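Local structure of WipB (Legionella pneumophila, 5NNY) at residues A[212-217]-A[292-297]; A[203-208]-A[301-306]; A[191-196]-A[238-243]. The protein is a translocated Ser/Thr phosphatase effector that targets the host lysosomal nutrient-sensing machinery, this chain being its phosphatase domain. All blocks are in the same frame, centred on the assembly; numbering follows the deposited sequence.

Interaction 1 of 3, residues A[212-217]-A[292-297]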
# COMPACT_ATOMS: atom_id res chain seq x y z
N ILE A 212 4.05 5.67 15.31
CA ILE A 212 3.18 6.73 15.78
C ILE A 212 2.87 6.50 17.25
O ILE A 212 3.26 5.50 17.85
CB ILE A 212 1.88 6.81 14.98
CG1 ILE A 212 1.12 5.48 15.16
CG2 ILE A 212 2.17 7.11 13.49
CD1 ILE A 212 -0.34 5.54 14.74
N GLY A 213 2.10 7.43 17.82
CA GLY A 213 1.62 7.28 19.17
C GLY A 213 0.16 7.66 19.24
O GLY A 213 -0.45 7.95 18.20
N LEU A 214 -0.41 7.66 20.45
CA LEU A 214 -1.76 8.18 20.63
C LEU A 214 -1.89 9.63 20.19
O LEU A 214 -2.99 10.07 19.82
CB LEU A 214 -2.18 8.04 22.10
CG LEU A 214 -2.26 6.63 22.67
CD1 LEU A 214 -2.52 6.68 24.19
CD2 LEU A 214 -3.35 5.84 21.98
N ASN A 215 -0.80 10.40 20.23
CA ASN A 215 -0.88 11.80 19.82
C ASN A 215 -1.22 11.91 18.34
O ASN A 215 -1.96 12.82 17.94
CB ASN A 215 0.43 12.52 20.13
CG ASN A 215 1.66 11.73 19.68
OD1 ASN A 215 1.81 10.56 20.02
ND2 ASN A 215 2.54 12.38 18.91
N HIS A 216 -0.69 11.01 17.51
CA HIS A 216 -1.03 11.01 16.09
C HIS A 216 -2.51 10.70 15.87
O HIS A 216 -3.17 11.31 15.02
CB HIS A 216 -0.19 9.99 15.31
CG HIS A 216 1.26 10.35 15.22
ND1 HIS A 216 2.18 10.01 16.19
CD2 HIS A 216 1.95 11.02 14.27
CE1 HIS A 216 3.37 10.46 15.84
NE2 HIS A 216 3.26 11.07 14.67
N ILE A 217 -3.04 9.73 16.61
CA ILE A 217 -4.44 9.35 16.46
C ILE A 217 -5.34 10.51 16.87
O ILE A 217 -6.35 10.81 16.21
CB ILE A 217 -4.73 8.07 17.26
CG1 ILE A 217 -3.78 6.97 16.80
CG2 ILE A 217 -6.19 7.64 17.13
CD1 ILE A 217 -3.84 5.71 17.64
N ASP A 292 4.41 15.77 21.56
CA ASP A 292 5.02 14.76 22.42
C ASP A 292 4.49 13.37 22.09
O ASP A 292 3.27 13.15 22.04
CB ASP A 292 4.76 15.09 23.89
CG ASP A 292 5.56 16.29 24.38
OD1 ASP A 292 6.62 16.60 23.79
OD2 ASP A 292 5.12 16.93 25.36
N LEU A 293 5.39 12.42 21.89
CA LEU A 293 5.01 11.06 21.57
C LEU A 293 4.38 10.41 22.80
O LEU A 293 5.02 10.35 23.85
CB LEU A 293 6.22 10.26 21.11
CG LEU A 293 6.00 8.81 20.66
CD1 LEU A 293 5.08 8.79 19.42
CD2 LEU A 293 7.32 8.12 20.34
N ILE A 294 3.14 9.95 22.67
CA ILE A 294 2.40 9.31 23.75
C ILE A 294 2.18 7.87 23.36
O ILE A 294 1.52 7.59 22.34
CB ILE A 294 1.05 10.00 24.03
CG1 ILE A 294 1.26 11.49 24.36
CG2 ILE A 294 0.32 9.24 25.15
CD1 ILE A 294 2.11 11.74 25.57
N ARG A 295 2.69 6.93 24.16
CA ARG A 295 2.57 5.52 23.85
C ARG A 295 1.95 4.70 24.97
O ARG A 295 1.79 3.48 24.81
CB ARG A 295 3.93 4.93 23.47
CG ARG A 295 4.30 5.22 22.01
CD ARG A 295 5.41 4.32 21.50
NE ARG A 295 5.32 4.15 20.05
CZ ARG A 295 5.38 2.97 19.44
NH1 ARG A 295 5.28 2.92 18.12
NH2 ARG A 295 5.56 1.86 20.14
N THR A 296 1.57 5.32 26.09
CA THR A 296 0.92 4.64 27.19
C THR A 296 -0.33 5.42 27.58
O THR A 296 -0.32 6.66 27.55
CB THR A 296 1.87 4.54 28.41
OG1 THR A 296 3.10 3.94 27.99
CG2 THR A 296 1.24 3.70 29.50
N SER A 297 -1.40 4.70 27.91
CA SER A 297 -2.57 5.29 28.53
C SER A 297 -2.87 4.54 29.83
O SER A 297 -2.71 3.32 29.90
CB SER A 297 -3.80 5.23 27.65
OG SER A 297 -4.89 5.84 28.31

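Interaction 2 of 3, residues A[203-208]-A[301-306]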
# COMPACT_ATOMS: atom_id res chain seq x y z
N GLU A 203 -7.48 -4.37 25.89
CA GLU A 203 -6.19 -4.28 25.22
C GLU A 203 -6.40 -4.07 23.72
O GLU A 203 -7.35 -4.62 23.15
CB GLU A 203 -5.35 -5.54 25.49
CG GLU A 203 -3.94 -5.54 24.90
CD GLU A 203 -3.88 -6.13 23.48
OE1 GLU A 203 -4.90 -6.67 22.99
OE2 GLU A 203 -2.79 -6.06 22.86
N ILE A 204 -5.52 -3.29 23.10
CA ILE A 204 -5.63 -3.03 21.66
C ILE A 204 -4.23 -3.00 21.06
O ILE A 204 -3.27 -2.52 21.68
CB ILE A 204 -6.41 -1.73 21.39
CG1 ILE A 204 -6.70 -1.57 19.89
CG2 ILE A 204 -5.67 -0.51 21.98
CD1 ILE A 204 -7.50 -0.32 19.58
N LYS A 205 -4.09 -3.60 19.87
CA LYS A 205 -2.88 -3.52 19.07
C LYS A 205 -3.20 -2.58 17.91
O LYS A 205 -4.14 -2.84 17.16
CB LYS A 205 -2.46 -4.88 18.53
CG LYS A 205 -2.23 -5.96 19.57
CD LYS A 205 -1.71 -7.23 18.91
CE LYS A 205 -2.12 -8.46 19.71
NZ LYS A 205 -1.37 -9.69 19.28
N VAL A 206 -2.42 -1.51 17.77
CA VAL A 206 -2.62 -0.52 16.71
C VAL A 206 -1.56 -0.75 15.64
O VAL A 206 -0.37 -0.87 15.95
CB VAL A 206 -2.57 0.92 17.25
CG1 VAL A 206 -2.46 1.94 16.11
CG2 VAL A 206 -3.82 1.20 18.08
N PHE A 207 -2.00 -0.84 14.38
CA PHE A 207 -1.12 -1.07 13.23
C PHE A 207 -1.02 0.20 12.40
O PHE A 207 -2.01 0.89 12.17
CB PHE A 207 -1.62 -2.21 12.33
CG PHE A 207 -1.66 -3.57 13.02
CD1 PHE A 207 -2.78 -3.97 13.72
CD2 PHE A 207 -0.58 -4.43 12.93
CE1 PHE A 207 -2.82 -5.21 14.35
CE2 PHE A 207 -0.61 -5.68 13.54
CZ PHE A 207 -1.73 -6.07 14.25
N SER A 208 0.19 0.49 11.96
CA SER A 208 0.43 1.64 11.10
C SER A 208 1.66 1.32 10.28
O SER A 208 2.42 0.40 10.62
CB SER A 208 0.62 2.93 11.90
OG SER A 208 1.74 2.83 12.77
N LYS A 301 -4.46 -1.05 27.88
CA LYS A 301 -3.17 -1.52 27.39
C LYS A 301 -3.13 -1.38 25.87
O LYS A 301 -4.13 -1.64 25.20
CB LYS A 301 -2.93 -2.99 27.76
CG LYS A 301 -2.82 -3.21 29.25
CD LYS A 301 -2.82 -4.67 29.62
CE LYS A 301 -2.79 -4.80 31.14
NZ LYS A 301 -3.06 -6.18 31.62
N ILE A 302 -1.98 -0.96 25.34
CA ILE A 302 -1.83 -0.79 23.90
C ILE A 302 -0.44 -1.27 23.50
O ILE A 302 0.54 -1.04 24.22
CB ILE A 302 -2.08 0.68 23.47
CG1 ILE A 302 -1.93 0.86 21.95
CG2 ILE A 302 -1.16 1.62 24.21
CD1 ILE A 302 -2.62 2.09 21.45
N THR A 303 -0.36 -1.96 22.36
CA THR A 303 0.91 -2.21 21.70
C THR A 303 0.83 -1.61 20.31
O THR A 303 -0.21 -1.69 19.66
CB THR A 303 1.22 -3.72 21.62
OG1 THR A 303 0.15 -4.38 20.95
CG2 THR A 303 1.35 -4.33 23.01
N PHE A 304 1.91 -0.97 19.88
CA PHE A 304 2.00 -0.43 18.52
C PHE A 304 2.84 -1.37 17.67
O PHE A 304 3.90 -1.82 18.11
CB PHE A 304 2.60 0.98 18.53
CG PHE A 304 1.72 2.01 19.16
CD1 PHE A 304 0.77 2.69 18.42
CD2 PHE A 304 1.84 2.31 20.51
CE1 PHE A 304 -0.04 3.65 19.00
CE2 PHE A 304 1.04 3.26 21.10
CZ PHE A 304 0.11 3.94 20.35
N ILE A 305 2.38 -1.64 16.46
CA ILE A 305 3.05 -2.51 15.50
C ILE A 305 3.18 -1.75 14.19
O ILE A 305 2.18 -1.32 13.62
CB ILE A 305 2.26 -3.82 15.25
CG1 ILE A 305 2.22 -4.68 16.52
CG2 ILE A 305 2.83 -4.56 14.05
CD1 ILE A 305 1.37 -5.93 16.36
N HIS A 306 4.41 -1.61 13.70
CA HIS A 306 4.62 -0.83 12.49
C HIS A 306 5.89 -1.32 11.82
O HIS A 306 6.66 -2.10 12.39
CB HIS A 306 4.72 0.66 12.83
CG HIS A 306 5.67 0.96 13.94
ND1 HIS A 306 7.03 1.02 13.75
CD2 HIS A 306 5.47 1.16 15.27
CE1 HIS A 306 7.63 1.27 14.90
NE2 HIS A 306 6.70 1.38 15.83

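Interaction 3 of 3, residues A[191-196]-A[238-243]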
# COMPACT_ATOMS: atom_id res chain seq x y z
N LYS A 191 -6.37 1.88 4.66
CA LYS A 191 -6.63 2.42 6.00
C LYS A 191 -5.42 3.23 6.40
O LYS A 191 -4.29 2.87 6.08
CB LYS A 191 -6.87 1.31 7.03
CG LYS A 191 -7.95 0.31 6.66
CD LYS A 191 -9.16 0.47 7.54
CE LYS A 191 -10.11 -0.71 7.41
NZ LYS A 191 -9.71 -1.82 8.33
N ILE A 192 -5.65 4.36 7.08
CA ILE A 192 -4.53 5.12 7.62
C ILE A 192 -3.88 4.35 8.76
O ILE A 192 -2.65 4.18 8.81
CB ILE A 192 -4.97 6.51 8.11
CG1 ILE A 192 -5.73 7.28 7.05
CG2 ILE A 192 -3.76 7.32 8.56
CD1 ILE A 192 -6.17 8.65 7.55
N ILE A 193 -4.69 3.91 9.71
CA ILE A 193 -4.24 3.09 10.83
C ILE A 193 -5.29 2.00 11.00
O ILE A 193 -6.42 2.11 10.51
CB ILE A 193 -4.05 3.90 12.14
CG1 ILE A 193 -5.33 4.67 12.48
CG2 ILE A 193 -2.86 4.84 12.05
CD1 ILE A 193 -5.28 5.40 13.80
N SER A 194 -4.92 0.94 11.72
CA SER A 194 -5.82 -0.18 11.95
C SER A 194 -5.57 -0.75 13.34
O SER A 194 -4.73 -0.24 14.09
CB SER A 194 -5.65 -1.25 10.86
OG SER A 194 -6.69 -2.21 10.99
N TYR A 195 -6.30 -1.81 13.69
CA TYR A 195 -6.16 -2.36 15.04
C TYR A 195 -6.66 -3.80 15.12
O TYR A 195 -7.47 -4.26 14.30
CB TYR A 195 -6.89 -1.49 16.07
CG TYR A 195 -8.38 -1.43 15.84
CD1 TYR A 195 -9.21 -2.45 16.29
CD2 TYR A 195 -8.96 -0.35 15.18
CE1 TYR A 195 -10.56 -2.42 16.07
CE2 TYR A 195 -10.31 -0.31 14.94
CZ TYR A 195 -11.11 -1.34 15.40
OH TYR A 195 -12.46 -1.29 15.16
N SER A 196 -6.18 -4.49 16.14
CA SER A 196 -6.76 -5.74 16.61
C SER A 196 -7.15 -5.53 18.06
O SER A 196 -6.34 -5.06 18.87
CB SER A 196 -5.76 -6.90 16.50
OG SER A 196 -6.33 -8.08 17.06
N LYS A 238 -13.22 2.56 18.44
CA LYS A 238 -14.32 3.31 17.84
C LYS A 238 -13.82 4.60 17.20
O LYS A 238 -14.27 4.99 16.12
CB LYS A 238 -15.38 3.62 18.90
CG LYS A 238 -16.20 4.85 18.62
N THR A 239 -12.86 5.26 17.84
CA THR A 239 -12.26 6.46 17.26
C THR A 239 -11.53 6.13 15.96
O THR A 239 -11.59 6.91 15.00
CB THR A 239 -11.30 7.09 18.27
OG1 THR A 239 -12.02 7.40 19.47
CG2 THR A 239 -10.66 8.39 17.71
N ILE A 240 -10.83 4.99 15.92
CA ILE A 240 -10.05 4.65 14.74
C ILE A 240 -11.00 4.33 13.58
O ILE A 240 -10.78 4.77 12.45
CB ILE A 240 -9.08 3.49 15.05
CG1 ILE A 240 -8.01 3.95 16.05
CG2 ILE A 240 -8.43 2.92 13.79
CD1 ILE A 240 -7.14 2.78 16.57
N ASP A 241 -12.09 3.62 13.88
CA ASP A 241 -13.16 3.39 12.91
C ASP A 241 -13.67 4.70 12.31
O ASP A 241 -13.89 4.80 11.09
CB ASP A 241 -14.32 2.65 13.59
CG ASP A 241 -14.01 1.20 13.88
OD1 ASP A 241 -13.00 0.67 13.37
OD2 ASP A 241 -14.78 0.57 14.65
N ALA A 242 -13.90 5.71 13.16
CA ALA A 242 -14.39 6.99 12.67
C ALA A 242 -13.37 7.68 11.78
O ALA A 242 -13.72 8.26 10.74
CB ALA A 242 -14.76 7.89 13.85
N ILE A 243 -12.09 7.63 12.17
CA ILE A 243 -11.04 8.19 11.34
C ILE A 243 -11.01 7.50 9.98
O ILE A 243 -10.94 8.16 8.94
CB ILE A 243 -9.68 8.09 12.06
CG1 ILE A 243 -9.66 9.08 13.23
CG2 ILE A 243 -8.53 8.41 11.09
CD1 ILE A 243 -8.66 8.72 14.32

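Interaction 1 of 3, residues A[212-217]-A[292-297]
Gly-213, the N-cap residue of helix 214-224, and the first turn that follows it meet the loop 292-297, which leads to the edge strand 301-306. Ile-294 is held through both of its backbone polar groups. Ile-294 O accepts from Leu-214 N at 2.7 Å, and Ile-294 N donates to Asn-215 OD1 at 3.0 Å. That second bond is almost straight (171° at the hydrogen), yet the donor stands well out of the amide's carbonyl plane. A chi1 of 47° folds the Asn-215 side chain back over its own backbone and turns the amide toward the loop. The other end of this amide, ND2, bonds to Tyr-290 O.

Apolar contacts flank the bonds. Leu-214 CD1 lies 3.9 Å from Ile-294 CG2, the two side chains roughly perpendicular. Leu-293 CD1 comes within 3.6 Å of Gly-213 N and also reaches the edge of the His-216 ring. His-216 ND1 accepts from Gly-213 N, and its NE2 bonds to Arg-288 O, so the ring is tied at both nitrogens. Arg-295, modelled in two conformers, offers only weak and doubtful bonds from NE and NH1 to Ile-212 O.

At the start of a helix the Leu-214 N-H has no acceptor in a preceding turn. Ile-294 O satisfies it, and Asn-215 returns an acceptor to the loop.

Interaction 2 of 3, residues A[203-208]-A[301-306]
The Phe-304 ring meets Val-206 obliquely in the parallel pair of strands 203-208 and 301-306, part of the mixed sheet of the phosphoesterase fold. Phe-304 CD1 lies 4.0 Å from Val-206 CB. One face of this ring is covered by Ile-302 CG1 of its own strand, 3.9 Å above the plane and nearer the ring's periphery than its centre. On the opposite face of the sheet, Phe-207 and Ile-305 run alongside each other in the same sense. Ile-305 CD1 is 3.5 Å from Phe-207 CE2, and Ile-305 CG2 is 3.6 Å from Phe-207 CD2. The isoleucine therefore follows one side of the ring, again obliquely. Phe-207 CG stands anti to the carbonyl carbon (chi1 -63°), which leaves the CD2 and CE2 atoms beside the neighbouring strand.

A long helical beta-alpha-beta crossover joins the two strands. Strand 301-306 is the outermost strand on this side. Five backbone bonds link the pair. Ile-204, Val-206 and Ser-208 give their N-H groups to the carbonyls of Lys-301, Thr-303 and Ile-305. Ile-204 O and Val-206 O accept from Thr-303 N and Ile-305 N. The bond from Ser-208 N to Ile-305 O is the longest, at 3.2 Å. Lys-205 and Phe-207 bond instead to strand 190-198, so strand 203-208 is held on both edges.

Helix 233-253 covers the face that carries Ile-204, Val-206 and Ile-302. There Val-206 CG2 packs 3.7 Å from Ile-302 CD1. The other face carries Glu-203, Lys-205, Lys-301 and Thr-303 besides the Phe-207 pair. On it the first carbons of Lys-205 run beside Thr-303 before the chain leaves, with Lys-205 CG 3.2 Å from Thr-303 OG1.

Interaction 3 of 3, residues A[191-196]-A[238-243]
Ile-193 and Tyr-195, at a break in strand 190-198, pack on Ile-240 of helix 233-253, one of the helices laid against the sheet of this phosphoesterase fold. Strand and helix run roughly antiparallel here, and the axes of strand 194-196 and helix 238-243 come within 8.9 Å.

The apolar part centres on Ile-240. Its CG2 methyl lies at the edge of the Tyr-195 ring, near the ring plane, with Ile-240 CG2 3.6 Å from Tyr-195 CD2. The same Ile-240 CG2 is 3.8 Å from Ile-193 CG1. The Ile-193 side chain lies nearly square to that of Ile-240, and Ile-193 CD1 reaches Ile-240 CG1. One turn further along the helix, Ile-243 faces Ile-192 more loosely. Ile-217 of helix 214-224 touches both Ile-193 and Ile-243.

The polar part is a single bond across the two segments. Tyr-195 OH donates to Asp-241 OD1 at 2.7 Å, on the syn side of the carboxylate and somewhat out of its plane. Ring and carboxylate planes are 42° apart. With chi1 at 63° the Tyr-195 ring leans back over its own backbone and passes Ile-240 to the carboxylate. Asn-244, just beyond 238-243, bonds to Ile-192 N and Ile-193 O with its amide. Ser-194 turns the other way, and its OG bonds to Glu-123.

Buried aliphatic contacts and a short phenol–carboxylate bond at an exposed aspartate together join strand and helix. That bond is consistent with a neutral tyrosine donating to an ionised Asp-241.

Overall arrangement
From the N terminus, the chain first passes 191-196, then 203-208 and 212-217. Interaction 3 closes the first loop, at 238-243, by laying helix 233-253 on strand 190-198. Interaction 1 closes next, when 292-297 returns to the start of helix 214-224. Interaction 2 closes last, as 301-306 joins strand 203-208. Interaction 1 is therefore nested inside interaction 2, while interaction 3 crosses both. Backbone bonds between strands 190-198 and 203-208 connect interactions 2 and 3. Arg-295 of interaction 1 packs on Phe-304 and His-306 of interaction 2, and Ile-217 on Ile-193 and Ile-243 of interaction 3. Together they join the last three strands of the sheet to two helices and a loop.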